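Cystathionine gamma-lyase (Saccharomyces cerevisiae, PDB 1N8P) is a pyridoxal-5'-phosphate-dependent enzyme of the Cys/Met metabolism family, built on the fold of the aminotransferase clan and assembled from four copies of the chain. Local coordinates at residues A[324-329]-A[381-386]; A[256-261]-A[299-304]; A[155-160]-A[192-197]; A[70-75]-A[222-227]. All blocks are in the same frame, centred on the assembly; numbering follows the deposited sequence.

Interaction 1: residues A[324-329]-A[381-386]; sequences SSTRLF and LEDIKQ
S325 closes helix 316-325, and the side chain of Q386 lies alongside this helix end, at the rim of the contact; the hydroxyl of S325 turns back to K321 O, a common way for serine to spend its polar end within a helix. At T326 the chain leaves helical geometry. Its CB lies 4.1 Å from D383 OD2, and its OG1 makes a weak bond to F329 O across the turn that follows. R327 N then points at D383 OD1, a weak but fairly straight bond of 3.4 Å (162°). The guanidinium of R327 forms a salt bridge with D6 of the second subunit, and L328 CD2 covers one of its faces. Next comes L328 N, bonded to D383 OD2 at 3.1 Å and approaching from well above the carboxylate plane (54° out of it). One aspartate thus collects two successive amides of the turn, each on its own oxygen. With CG anti to the backbone N (chi1 -178°), D383 projects its carboxylate from helix 377-392 toward the N-H groups of R327 and L328, where a short acidic side chain suits two donors. The arrangement fastens the end of one helix to the C-terminal helix of the chain, in the C-terminal domain of this fold. The branched apolar side chain of L328 is also buried against L380 of that helix. F329 ends the segment just before strand 330-331: its ring lies nearly coplanar with the D383 carboxylate and turns its edge to it, CD1 3.6 Å from OD2, while CE1 meets I384 CD1 at 3.5 Å in an oblique apolar contact.

Interaction 2: residues A[256-261]-A[299-304]; sequences RVRQAA and HRDALG
R258 and A261 of helix 253-271 face D301 and L303 in the loop between helix 292-298 and strand 307-312. The contact is a helix-to-loop junction at the protein surface, on the long helix that in this fold leads from the cofactor-binding domain toward the C-terminal domain. Starting at R258 CB, the chain first extends from the helix and then bends at chi2 (74°), which swings the outer half of the side chain toward the loop; the side chain also touches Y185 of helix 183-186. CZ passes 4.0 Å from L303 CD1, and L303 CD2 lies over one face of the guanidinium, apolar cover of a kind a flat cation accepts. At the tip, NH1 donates to D301 OD2 at 3.0 Å, a salt bridge with the donor on the anti side of the carboxylate. Because the two planes stand 76° apart, this is a one-point grip and not a paired, side-by-side one: NH2 remains 3.6 Å from the same OD2. Beside NH1 runs the aliphatic part of R300, with CD at 4.3 Å; the NE of R300 is hydrogen-bonded to Y185 O. One turn along the helix from R258, A261 presents only a methyl group, 3.9 Å from L303 CD2, a small residue that allows the helix to come close. L303 therefore serves both neighbours with one branched side chain. Its carbonyl is held within the loop by H299, whose ND1 donates to L303 O at 2.8 Å, the acceptor lying close to the imidazole plane.

Interaction 3: residues A[155-160]-A[192-197]; sequences TDIQKV and FGADIV
The side-chain amide of Q158 lies over one face of the peptide linking F192 to G193, the two planes only about 20° from parallel, with Q158 OE1 3.8 Å above F192 C. F192 touches the helix through CB, its ring leading away. The bend of Q158 at chi2 (54°) folds its amide back over the loop, a place at the border where a polar, flexible side chain is well suited. I157 carries the apolar part: its CG2 meets F192 CB at 3.6 Å and A194 CB at 4.0 Å, a beta-branched residue whose methyl packs on the loop. G193 has a positive phi (63°), which glycine readily takes. Contact across the segments is by packing alone. Q158 N faces F192 O at a poor angle and instead bonds weakly to D156 OD1, the N-cap of helix 157-167. That oxygen also takes K159 N at 3.1 Å in a nearly straight bond, and the other carboxylate oxygen pairs with K297. Helix 157-167 links the adjacent parallel strands 139-144 and 174-178 in a beta-alpha-beta unit of the large sheet, and the loop leading into strand 196-200 packs on its N-terminal end. The side chain of I157 is about 13 Å from the bound pyridoxal-5'-phosphate and rests further on V177 of strand 174-178. V160, of the same helix, packs against helix 127-134, while I196 and V197 carry the loop on into strand 196-200, next to strands 174-178 and 214-218.

Interaction 4: residues A[70-75]-A[222-227]; sequences AQYGLA and PLYERL
Strand 72-76, within this chain an edge strand of the mixed sheet of the cofactor-binding domain, is covered here by helix 221-234, an alpha-on-beta layer of the kind that builds this fold. The strand and helix segments run almost alongside, their axes 9.4 Å apart at closest and 20° from parallel. Residues of alternating position do the work: Y72 and L74 direct their side chains toward the helix, whereas G73 contributes its carbonyl oxygen, which reaches Y224 CE1 obliquely at 3.8 Å. Y224 lays its ring between the two. The Y72 and Y224 rings form an offset stack, with centroids 4.3 Å apart and planes tilted by 23°. Displacement of the rings lets each tyrosine use its CB as well: Y72 CB stands over the face of the Y224 ring, 3.8 Å from the centroid, a CH-pi contact, and Y224 CB lies over a face of the Y72 ring. Tyrosine suits a partly exposed position like this, its flat ring packing while it still carries a polar group. Farther inward, L74 supplies apolar bulk, its CG 3.6 Å from Y224 CE1 and its CD1 4.1 Å from L227 CB one turn down the helix. Strand 214-218 flanks the strand antiparallel, joined by backbone bonds of Y72 with T218 and of L74 with L216. Y224 also touches T218, L227 packs on S89, and A75 meets R57 and L60 of helix 55-67.

In the fold
From the N terminus, segment 70-75 opens the longest loop, which interaction 4 closes at 222-227. Interaction 3 is nested inside it, joining 155-160 to 192-197, and both contacts reach the large sheet; they also meet directly, I196 CD1 lying 3.7 Å from L223 CD2. The chain then runs on in series: interaction 2 joins helix 253-271 to the loop before strand 307-312, and interaction 1 joins the turn after helix 316-325 to helix 377-392 near the C terminus. None cross. Interactions 4 and 1 lie on opposite sides of the chain's centre, their own centres 43 Å apart. Interactions 1 and 2 both touch the second subunit.

Interaction 1: residues A[324-329]-A[381-386]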
loop_
_atom_site.group_PDB
_atom_site.type_symbol
_atom_site.label_atom_id
_atom_site.label_comp_id
_atom_site.label_asym_id
_atom_site.label_seq_id
_atom_site.Cartn_x
_atom_site.Cartn_y
_atom_site.Cartn_z
ATOM N N SER A 324 15.710 -30.037 2.985
ATOM C CA SER A 324 15.244 -29.924 1.609
ATOM C C SER A 324 14.170 -30.937 1.230
ATOM O O SER A 324 13.317 -30.673 0.398
ATOM C CB SER A 324 16.421 -30.065 0.655
ATOM O OG SER A 324 17.440 -29.129 0.962
ATOM N N SER A 325 14.225 -32.102 1.846
ATOM C CA SER A 325 13.273 -33.153 1.568
ATOM C C SER A 325 11.870 -32.743 1.982
ATOM O O SER A 325 10.899 -33.335 1.534
ATOM C CB SER A 325 13.699 -34.421 2.321
ATOM O OG SER A 325 15.082 -34.692 2.113
ATOM N N THR A 326 11.773 -31.724 2.831
ATOM C CA THR A 326 10.487 -31.223 3.344
ATOM C C THR A 326 9.638 -30.518 2.300
ATOM O O THR A 326 10.120 -29.676 1.542
ATOM C CB THR A 326 10.668 -30.213 4.464
ATOM O OG1 THR A 326 11.623 -29.236 4.039
ATOM C CG2 THR A 326 11.115 -30.887 5.751
ATOM N N ARG A 327 8.352 -30.840 2.299
ATOM C CA ARG A 327 7.432 -30.267 1.346
ATOM C C ARG A 327 6.720 -29.051 1.910
ATOM O O ARG A 327 6.658 -27.993 1.267
ATOM C CB ARG A 327 6.407 -31.313 0.943
ATOM C CG ARG A 327 5.351 -30.787 0.017
ATOM C CD ARG A 327 4.425 -31.881 -0.403
ATOM N NE ARG A 327 3.579 -32.356 0.681
ATOM C CZ ARG A 327 2.398 -31.827 0.964
ATOM N NH1 ARG A 327 1.963 -30.816 0.242
ATOM N NH2 ARG A 327 1.631 -32.331 1.918
ATOM N N LEU A 328 6.192 -29.212 3.118
ATOM C CA LEU A 328 5.455 -28.151 3.784
ATOM C C LEU A 328 6.329 -27.108 4.489
ATOM O O LEU A 328 6.004 -25.923 4.461
ATOM C CB LEU A 328 4.451 -28.775 4.758
ATOM C CG LEU A 328 3.372 -29.633 4.090
ATOM C CD1 LEU A 328 2.329 -30.044 5.109
ATOM C CD2 LEU A 328 2.732 -28.833 2.954
ATOM N N PHE A 329 7.419 -27.523 5.134
ATOM C CA PHE A 329 8.301 -26.546 5.784
ATOM C C PHE A 329 9.140 -25.947 4.688
ATOM O O PHE A 329 9.445 -26.609 3.717
ATOM C CB PHE A 329 9.195 -27.201 6.843
ATOM C CG PHE A 329 8.453 -27.608 8.072
ATOM C CD1 PHE A 329 7.565 -28.655 8.037
ATOM C CD2 PHE A 329 8.605 -26.904 9.252
ATOM C CE1 PHE A 329 6.834 -29.003 9.160
ATOM C CE2 PHE A 329 7.876 -27.243 10.378
ATOM C CZ PHE A 329 6.988 -28.298 10.324
ATOM N N LEU A 381 3.060 -32.847 10.872
ATOM C CA LEU A 381 3.648 -33.956 11.591
ATOM C C LEU A 381 3.994 -34.989 10.527
ATOM O O LEU A 381 5.138 -35.404 10.406
ATOM C CB LEU A 381 2.652 -34.547 12.601
ATOM C CG LEU A 381 3.272 -35.457 13.669
ATOM C CD1 LEU A 381 4.428 -34.748 14.368
ATOM C CD2 LEU A 381 2.225 -35.835 14.670
ATOM N N GLU A 382 3.006 -35.382 9.729
ATOM C CA GLU A 382 3.237 -36.378 8.693
ATOM C C GLU A 382 4.315 -35.951 7.708
ATOM O O GLU A 382 4.911 -36.771 7.021
ATOM C CB GLU A 382 1.945 -36.671 7.941
ATOM C CG GLU A 382 1.881 -38.098 7.370
ATOM C CD GLU A 382 1.869 -39.206 8.439
ATOM O OE1 GLU A 382 1.899 -40.398 8.056
ATOM O OE2 GLU A 382 1.820 -38.894 9.656
ATOM N N ASP A 383 4.584 -34.661 7.643
ATOM C CA ASP A 383 5.603 -34.185 6.731
ATOM C C ASP A 383 7.026 -34.252 7.335
ATOM O O ASP A 383 8.010 -34.353 6.599
ATOM C CB ASP A 383 5.273 -32.765 6.290
ATOM C CG ASP A 383 6.269 -32.234 5.295
ATOM O OD1 ASP A 383 6.504 -32.927 4.286
ATOM O OD2 ASP A 383 6.819 -31.135 5.511
ATOM N N ILE A 384 7.131 -34.180 8.664
ATOM C CA ILE A 384 8.415 -34.279 9.347
ATOM C C ILE A 384 8.842 -35.747 9.257
ATOM O O ILE A 384 10.001 -36.050 9.009
ATOM C CB ILE A 384 8.291 -33.933 10.835
ATOM C CG1 ILE A 384 7.773 -32.508 11.017
ATOM C CG2 ILE A 384 9.628 -34.113 11.501
ATOM C CD1 ILE A 384 8.794 -31.456 10.734
ATOM N N LYS A 385 7.883 -36.647 9.470
ATOM C CA LYS A 385 8.106 -38.091 9.408
ATOM C C LYS A 385 8.666 -38.427 8.041
ATOM O O LYS A 385 9.792 -38.896 7.889
ATOM C CB LYS A 385 6.781 -38.840 9.610
ATOM C CG LYS A 385 6.064 -38.467 10.896
ATOM C CD LYS A 385 4.755 -39.219 11.089
ATOM C CE LYS A 385 4.001 -38.703 12.333
ATOM N NZ LYS A 385 2.665 -39.359 12.569
ATOM N N GLN A 386 7.840 -38.162 7.047
ATOM C CA GLN A 386 8.161 -38.384 5.658
ATOM C C GLN A 386 9.524 -37.824 5.270
ATOM O O GLN A 386 10.067 -38.194 4.232
ATOM C CB GLN A 386 7.056 -37.752 4.812
ATOM C CG GLN A 386 7.282 -37.710 3.316
ATOM C CD GLN A 386 8.258 -36.646 2.897
ATOM O OE1 GLN A 386 8.319 -35.571 3.497
ATOM N NE2 GLN A 386 9.024 -36.927 1.853
#

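Interaction 2: residues A[256-261]-A[299-304]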
loop_
_atom_site.group_PDB
_atom_site.type_symbol
_atom_site.label_atom_id
_atom_site.label_comp_id
_atom_site.label_asym_id
_atom_site.label_seq_id
_atom_site.Cartn_x
_atom_site.Cartn_y
_atom_site.Cartn_z
ATOM N N ARG A 256 -2.871 -17.275 16.194
ATOM C CA ARG A 256 -1.718 -17.865 15.516
ATOM C C ARG A 256 -0.758 -18.545 16.482
ATOM O O ARG A 256 -0.472 -19.713 16.339
ATOM C CB ARG A 256 -0.948 -16.809 14.713
ATOM C CG ARG A 256 -1.685 -16.288 13.533
ATOM C CD ARG A 256 -0.805 -15.370 12.713
ATOM N NE ARG A 256 -0.846 -13.975 13.124
ATOM C CZ ARG A 256 0.018 -13.418 13.958
ATOM N NH1 ARG A 256 0.976 -14.146 14.474
ATOM N NH2 ARG A 256 -0.042 -12.119 14.225
ATOM N N VAL A 257 -0.254 -17.808 17.459
ATOM C CA VAL A 257 0.683 -18.346 18.446
ATOM C C VAL A 257 0.160 -19.535 19.241
ATOM O O VAL A 257 0.918 -20.398 19.669
ATOM C CB VAL A 257 1.072 -17.264 19.411
ATOM C CG1 VAL A 257 1.837 -17.846 20.548
ATOM C CG2 VAL A 257 1.900 -16.215 18.685
ATOM N N ARG A 258 -1.148 -19.575 19.441
ATOM C CA ARG A 258 -1.779 -20.661 20.183
ATOM C C ARG A 258 -1.695 -21.948 19.370
ATOM O O ARG A 258 -1.473 -23.018 19.912
ATOM C CB ARG A 258 -3.265 -20.317 20.463
ATOM C CG ARG A 258 -3.995 -21.233 21.442
ATOM C CD ARG A 258 -3.544 -20.958 22.851
ATOM N NE ARG A 258 -4.060 -21.931 23.806
ATOM C CZ ARG A 258 -3.603 -22.064 25.047
ATOM N NH1 ARG A 258 -2.622 -21.285 25.485
ATOM N NH2 ARG A 258 -4.120 -22.982 25.849
ATOM N N GLN A 259 -1.884 -21.820 18.064
ATOM C CA GLN A 259 -1.870 -22.946 17.151
ATOM C C GLN A 259 -0.442 -23.423 16.848
ATOM O O GLN A 259 -0.139 -24.609 16.888
ATOM C CB GLN A 259 -2.556 -22.520 15.869
ATOM C CG GLN A 259 -2.634 -23.594 14.822
ATOM C CD GLN A 259 -3.553 -24.663 15.227
ATOM O OE1 GLN A 259 -4.638 -24.392 15.710
ATOM N NE2 GLN A 259 -3.144 -25.905 15.038
ATOM N N ALA A 260 0.435 -22.483 16.547
ATOM C CA ALA A 260 1.808 -22.810 16.228
ATOM C C ALA A 260 2.434 -23.564 17.396
ATOM O O ALA A 260 3.268 -24.438 17.210
ATOM C CB ALA A 260 2.588 -21.525 15.917
ATOM N N ALA A 261 2.006 -23.236 18.603
ATOM C CA ALA A 261 2.541 -23.873 19.797
ATOM C C ALA A 261 2.018 -25.321 19.980
ATOM O O ALA A 261 2.814 -26.248 20.169
ATOM C CB ALA A 261 2.231 -22.990 21.037
ATOM N N HIS A 299 6.054 -18.968 30.975
ATOM C CA HIS A 299 5.254 -19.255 29.803
ATOM C C HIS A 299 3.777 -19.493 30.080
ATOM O O HIS A 299 3.436 -20.326 30.899
ATOM C CB HIS A 299 5.757 -20.526 29.116
ATOM C CG HIS A 299 7.143 -20.430 28.580
ATOM N ND1 HIS A 299 7.549 -21.113 27.451
ATOM C CD2 HIS A 299 8.213 -19.717 28.994
ATOM C CE1 HIS A 299 8.809 -20.816 27.189
ATOM N NE2 HIS A 299 9.236 -19.971 28.110
ATOM N N ARG A 300 2.899 -18.815 29.349
ATOM C CA ARG A 300 1.465 -19.033 29.496
ATOM C C ARG A 300 1.104 -20.502 29.212
ATOM O O ARG A 300 1.546 -21.094 28.222
ATOM C CB ARG A 300 0.682 -18.164 28.525
ATOM C CG ARG A 300 -0.812 -18.449 28.543
ATOM C CD ARG A 300 -1.496 -17.663 27.435
ATOM N NE ARG A 300 -1.162 -16.247 27.522
ATOM C CZ ARG A 300 -1.930 -15.350 28.112
ATOM N NH1 ARG A 300 -3.072 -15.744 28.650
ATOM N NH2 ARG A 300 -1.553 -14.078 28.171
ATOM N N ASP A 301 0.289 -21.079 30.091
ATOM C CA ASP A 301 -0.166 -22.453 29.958
ATOM C C ASP A 301 0.942 -23.452 29.699
ATOM O O ASP A 301 0.689 -24.624 29.422
ATOM C CB ASP A 301 -1.208 -22.529 28.861
ATOM C CG ASP A 301 -2.451 -21.771 29.215
ATOM O OD1 ASP A 301 -3.016 -22.062 30.280
ATOM O OD2 ASP A 301 -2.867 -20.885 28.445
ATOM N N ALA A 302 2.168 -22.975 29.833
ATOM C CA ALA A 302 3.370 -23.779 29.618
ATOM C C ALA A 302 3.585 -24.091 28.127
ATOM O O ALA A 302 4.123 -25.155 27.777
ATOM C CB ALA A 302 3.294 -25.058 30.433
ATOM N N LEU A 303 3.162 -23.159 27.263
ATOM C CA LEU A 303 3.303 -23.321 25.822
ATOM C C LEU A 303 4.784 -23.214 25.487
ATOM O O LEU A 303 5.459 -22.302 25.955
ATOM C CB LEU A 303 2.491 -22.247 25.092
ATOM C CG LEU A 303 0.960 -22.324 25.237
ATOM C CD1 LEU A 303 0.281 -21.059 24.709
ATOM C CD2 LEU A 303 0.471 -23.518 24.508
ATOM N N GLY A 304 5.290 -24.156 24.694
ATOM C CA GLY A 304 6.703 -24.158 24.353
ATOM C C GLY A 304 7.102 -23.208 23.255
ATOM O O GLY A 304 8.267 -22.865 23.098
#

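Interaction 3: residues A[155-160]-A[192-197]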
loop_
_atom_site.group_PDB
_atom_site.type_symbol
_atom_site.label_atom_id
_atom_site.label_comp_id
_atom_site.label_asym_id
_atom_site.label_seq_id
_atom_site.Cartn_x
_atom_site.Cartn_y
_atom_site.Cartn_z
ATOM N N THR A 155 15.706 -19.008 30.506
ATOM C CA THR A 155 16.386 -18.302 31.580
ATOM C C THR A 155 15.363 -17.690 32.546
ATOM O O THR A 155 14.293 -17.202 32.138
ATOM C CB THR A 155 17.301 -17.151 31.052
ATOM O OG1 THR A 155 18.384 -17.690 30.285
ATOM C CG2 THR A 155 17.885 -16.362 32.203
ATOM N N ASP A 156 15.692 -17.731 33.840
ATOM C CA ASP A 156 14.807 -17.179 34.868
ATOM C C ASP A 156 14.989 -15.659 35.028
ATOM O O ASP A 156 15.896 -15.168 35.716
ATOM C CB ASP A 156 15.040 -17.877 36.212
ATOM C CG ASP A 156 13.878 -17.682 37.180
ATOM O OD1 ASP A 156 13.424 -16.535 37.370
ATOM O OD2 ASP A 156 13.422 -18.685 37.755
ATOM N N ILE A 157 14.106 -14.922 34.377
ATOM C CA ILE A 157 14.143 -13.469 34.430
ATOM C C ILE A 157 14.189 -12.918 35.865
ATOM O O ILE A 157 14.799 -11.881 36.113
ATOM C CB ILE A 157 12.929 -12.893 33.670
ATOM C CG1 ILE A 157 12.981 -13.398 32.233
ATOM C CG2 ILE A 157 12.952 -11.373 33.690
ATOM C CD1 ILE A 157 11.782 -13.054 31.398
ATOM N N GLN A 158 13.559 -13.621 36.805
ATOM C CA GLN A 158 13.525 -13.201 38.201
ATOM C C GLN A 158 14.871 -13.420 38.882
ATOM O O GLN A 158 15.430 -12.486 39.475
ATOM C CB GLN A 158 12.449 -13.965 38.954
ATOM C CG GLN A 158 12.144 -13.344 40.271
ATOM C CD GLN A 158 11.803 -11.916 40.106
ATOM O OE1 GLN A 158 10.654 -11.567 39.868
ATOM N NE2 GLN A 158 12.799 -11.066 40.205
ATOM N N LYS A 159 15.394 -14.646 38.809
ATOM C CA LYS A 159 16.705 -14.928 39.386
ATOM C C LYS A 159 17.727 -13.879 38.898
ATOM O O LYS A 159 18.512 -13.356 39.688
ATOM C CB LYS A 159 17.178 -16.344 39.011
ATOM C CG LYS A 159 16.689 -17.445 39.975
ATOM C CD LYS A 159 17.182 -18.814 39.557
ATOM C CE LYS A 159 17.027 -19.872 40.659
ATOM N NZ LYS A 159 15.631 -20.186 41.111
ATOM N N VAL A 160 17.707 -13.549 37.608
ATOM C CA VAL A 160 18.645 -12.574 37.088
ATOM C C VAL A 160 18.322 -11.160 37.546
ATOM O O VAL A 160 19.236 -10.397 37.835
ATOM C CB VAL A 160 18.728 -12.614 35.528
ATOM C CG1 VAL A 160 19.559 -11.453 35.004
ATOM C CG2 VAL A 160 19.370 -13.911 35.080
ATOM N N PHE A 192 8.445 -10.070 35.521
ATOM C CA PHE A 192 9.490 -10.905 36.091
ATOM C C PHE A 192 10.764 -10.120 36.334
ATOM O O PHE A 192 11.865 -10.670 36.249
ATOM C CB PHE A 192 9.793 -12.103 35.184
ATOM C CG PHE A 192 8.599 -12.990 34.930
ATOM C CD1 PHE A 192 7.718 -12.711 33.882
ATOM C CD2 PHE A 192 8.342 -14.086 35.755
ATOM C CE1 PHE A 192 6.613 -13.503 33.661
ATOM C CE2 PHE A 192 7.222 -14.903 35.550
ATOM C CZ PHE A 192 6.354 -14.617 34.505
ATOM N N GLY A 193 10.596 -8.832 36.637
ATOM C CA GLY A 193 11.731 -7.979 36.915
ATOM C C GLY A 193 12.611 -7.880 35.705
ATOM O O GLY A 193 13.647 -8.526 35.607
ATOM N N ALA A 194 12.158 -7.079 34.760
ATOM C CA ALA A 194 12.859 -6.837 33.515
ATOM C C ALA A 194 12.537 -5.376 33.335
ATOM O O ALA A 194 11.426 -4.950 33.638
ATOM C CB ALA A 194 12.250 -7.680 32.378
ATOM N N ASP A 195 13.500 -4.598 32.877
ATOM C CA ASP A 195 13.262 -3.181 32.721
ATOM C C ASP A 195 12.777 -2.845 31.331
ATOM O O ASP A 195 12.067 -1.848 31.149
ATOM C CB ASP A 195 14.527 -2.411 33.067
ATOM C CG ASP A 195 14.973 -2.665 34.479
ATOM O OD1 ASP A 195 14.243 -2.270 35.406
ATOM O OD2 ASP A 195 16.044 -3.267 34.666
ATOM N N ILE A 196 13.140 -3.683 30.361
ATOM C CA ILE A 196 12.700 -3.477 28.985
ATOM C C ILE A 196 12.474 -4.801 28.263
ATOM O O ILE A 196 13.242 -5.753 28.444
ATOM C CB ILE A 196 13.727 -2.670 28.139
ATOM C CG1 ILE A 196 14.323 -1.532 28.942
ATOM C CG2 ILE A 196 13.032 -2.004 26.984
ATOM C CD1 ILE A 196 15.259 -0.667 28.126
ATOM N N VAL A 197 11.413 -4.838 27.447
ATOM C CA VAL A 197 11.058 -5.994 26.619
ATOM C C VAL A 197 11.275 -5.564 25.197
ATOM O O VAL A 197 10.686 -4.577 24.764
ATOM C CB VAL A 197 9.592 -6.350 26.675
ATOM C CG1 VAL A 197 9.452 -7.803 27.052
ATOM C CG2 VAL A 197 8.866 -5.445 27.622
#

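Interaction 4: residues A[70-75]-A[222-227]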
loop_
_atom_site.group_PDB
_atom_site.type_symbol
_atom_site.label_atom_id
_atom_site.label_comp_id
_atom_site.label_asym_id
_atom_site.label_seq_id
_atom_site.Cartn_x
_atom_site.Cartn_y
_atom_site.Cartn_z
ATOM N N ALA A 70 2.332 -3.565 29.792
ATOM C CA ALA A 70 3.243 -2.475 30.062
ATOM C C ALA A 70 2.650 -1.087 29.879
ATOM O O ALA A 70 1.683 -0.876 29.153
ATOM C CB ALA A 70 4.485 -2.622 29.180
ATOM N N GLN A 71 3.266 -0.127 30.542
ATOM C CA GLN A 71 2.801 1.235 30.456
ATOM C C GLN A 71 3.213 1.913 29.149
ATOM O O GLN A 71 2.448 2.694 28.582
ATOM C CB GLN A 71 3.337 2.027 31.657
ATOM C CG GLN A 71 2.634 1.717 32.977
ATOM C CD GLN A 71 1.224 2.235 32.998
ATOM O OE1 GLN A 71 0.997 3.442 32.873
ATOM N NE2 GLN A 71 0.259 1.328 33.143
ATOM N N TYR A 72 4.410 1.593 28.664
ATOM C CA TYR A 72 4.926 2.218 27.453
ATOM C C TYR A 72 5.382 1.311 26.295
ATOM O O TYR A 72 5.796 0.173 26.499
ATOM C CB TYR A 72 6.071 3.165 27.847
ATOM C CG TYR A 72 5.696 4.090 28.992
ATOM C CD1 TYR A 72 5.909 3.712 30.327
ATOM C CD2 TYR A 72 5.089 5.332 28.749
ATOM C CE1 TYR A 72 5.528 4.545 31.388
ATOM C CE2 TYR A 72 4.705 6.172 29.802
ATOM C CZ TYR A 72 4.926 5.771 31.113
ATOM O OH TYR A 72 4.540 6.593 32.146
ATOM N N GLY A 73 5.302 1.856 25.079
ATOM C CA GLY A 73 5.729 1.160 23.874
ATOM C C GLY A 73 6.401 2.118 22.897
ATOM O O GLY A 73 6.153 3.326 22.919
ATOM N N LEU A 74 7.269 1.588 22.042
ATOM C CA LEU A 74 7.989 2.402 21.047
ATOM C C LEU A 74 8.407 1.534 19.855
ATOM O O LEU A 74 9.098 0.540 20.021
ATOM C CB LEU A 74 9.252 3.041 21.659
ATOM C CG LEU A 74 9.120 4.106 22.747
ATOM C CD1 LEU A 74 10.511 4.469 23.189
ATOM C CD2 LEU A 74 8.389 5.345 22.233
ATOM N N ALA A 75 7.995 1.898 18.650
ATOM C CA ALA A 75 8.372 1.089 17.510
ATOM C C ALA A 75 9.549 1.731 16.842
ATOM O O ALA A 75 9.800 2.909 17.034
ATOM C CB ALA A 75 7.236 0.977 16.555
ATOM N N PRO A 222 10.951 7.225 33.084
ATOM C CA PRO A 222 12.138 8.012 32.722
ATOM C C PRO A 222 12.954 7.397 31.611
ATOM O O PRO A 222 13.493 8.109 30.776
ATOM C CB PRO A 222 12.927 8.073 34.019
ATOM C CG PRO A 222 11.871 8.085 35.040
ATOM C CD PRO A 222 10.908 7.019 34.540
ATOM N N LEU A 223 13.046 6.070 31.634
ATOM C CA LEU A 223 13.785 5.273 30.651
ATOM C C LEU A 223 13.044 5.332 29.324
ATOM O O LEU A 223 13.639 5.287 28.239
ATOM C CB LEU A 223 13.881 3.818 31.135
ATOM C CG LEU A 223 14.675 2.814 30.302
ATOM C CD1 LEU A 223 16.002 3.449 29.930
ATOM C CD2 LEU A 223 14.888 1.506 31.072
ATOM N N TYR A 224 11.729 5.452 29.423
ATOM C CA TYR A 224 10.902 5.525 28.243
ATOM C C TYR A 224 11.063 6.846 27.517
ATOM O O TYR A 224 11.077 6.865 26.291
ATOM C CB TYR A 224 9.443 5.323 28.620
ATOM C CG TYR A 224 8.484 5.876 27.606
ATOM C CD1 TYR A 224 8.367 5.318 26.343
ATOM C CD2 TYR A 224 7.693 6.976 27.911
ATOM C CE1 TYR A 224 7.479 5.847 25.406
ATOM C CE2 TYR A 224 6.805 7.511 26.981
ATOM C CZ TYR A 224 6.707 6.943 25.734
ATOM O OH TYR A 224 5.835 7.499 24.825
ATOM N N GLU A 225 11.189 7.943 28.268
ATOM C CA GLU A 225 11.335 9.300 27.704
ATOM C C GLU A 225 12.706 9.615 27.108
ATOM O O GLU A 225 12.824 10.426 26.202
ATOM C CB GLU A 225 10.981 10.334 28.770
ATOM C CG GLU A 225 9.500 10.385 29.104
ATOM C CD GLU A 225 9.216 11.325 30.247
ATOM O OE1 GLU A 225 9.936 12.336 30.361
ATOM O OE2 GLU A 225 8.277 11.059 31.027
ATOM N N ARG A 226 13.745 9.003 27.651
ATOM C CA ARG A 226 15.089 9.173 27.117
ATOM C C ARG A 226 15.052 8.445 25.766
ATOM O O ARG A 226 15.293 9.044 24.710
ATOM C CB ARG A 226 16.113 8.497 28.034
ATOM C CG ARG A 226 16.549 9.329 29.224
ATOM C CD ARG A 226 17.019 8.460 30.386
ATOM N NE ARG A 226 17.940 7.387 30.014
ATOM C CZ ARG A 226 18.176 6.329 30.787
ATOM N NH1 ARG A 226 17.560 6.218 31.966
ATOM N NH2 ARG A 226 19.009 5.371 30.384
ATOM N N LEU A 227 14.715 7.151 25.826
ATOM C CA LEU A 227 14.615 6.282 24.654
ATOM C C LEU A 227 13.747 6.872 23.526
ATOM O O LEU A 227 14.070 6.723 22.348
ATOM C CB LEU A 227 14.076 4.914 25.089
ATOM C CG LEU A 227 14.928 3.641 24.899
ATOM C CD1 LEU A 227 16.411 3.913 25.046
ATOM C CD2 LEU A 227 14.487 2.609 25.922
#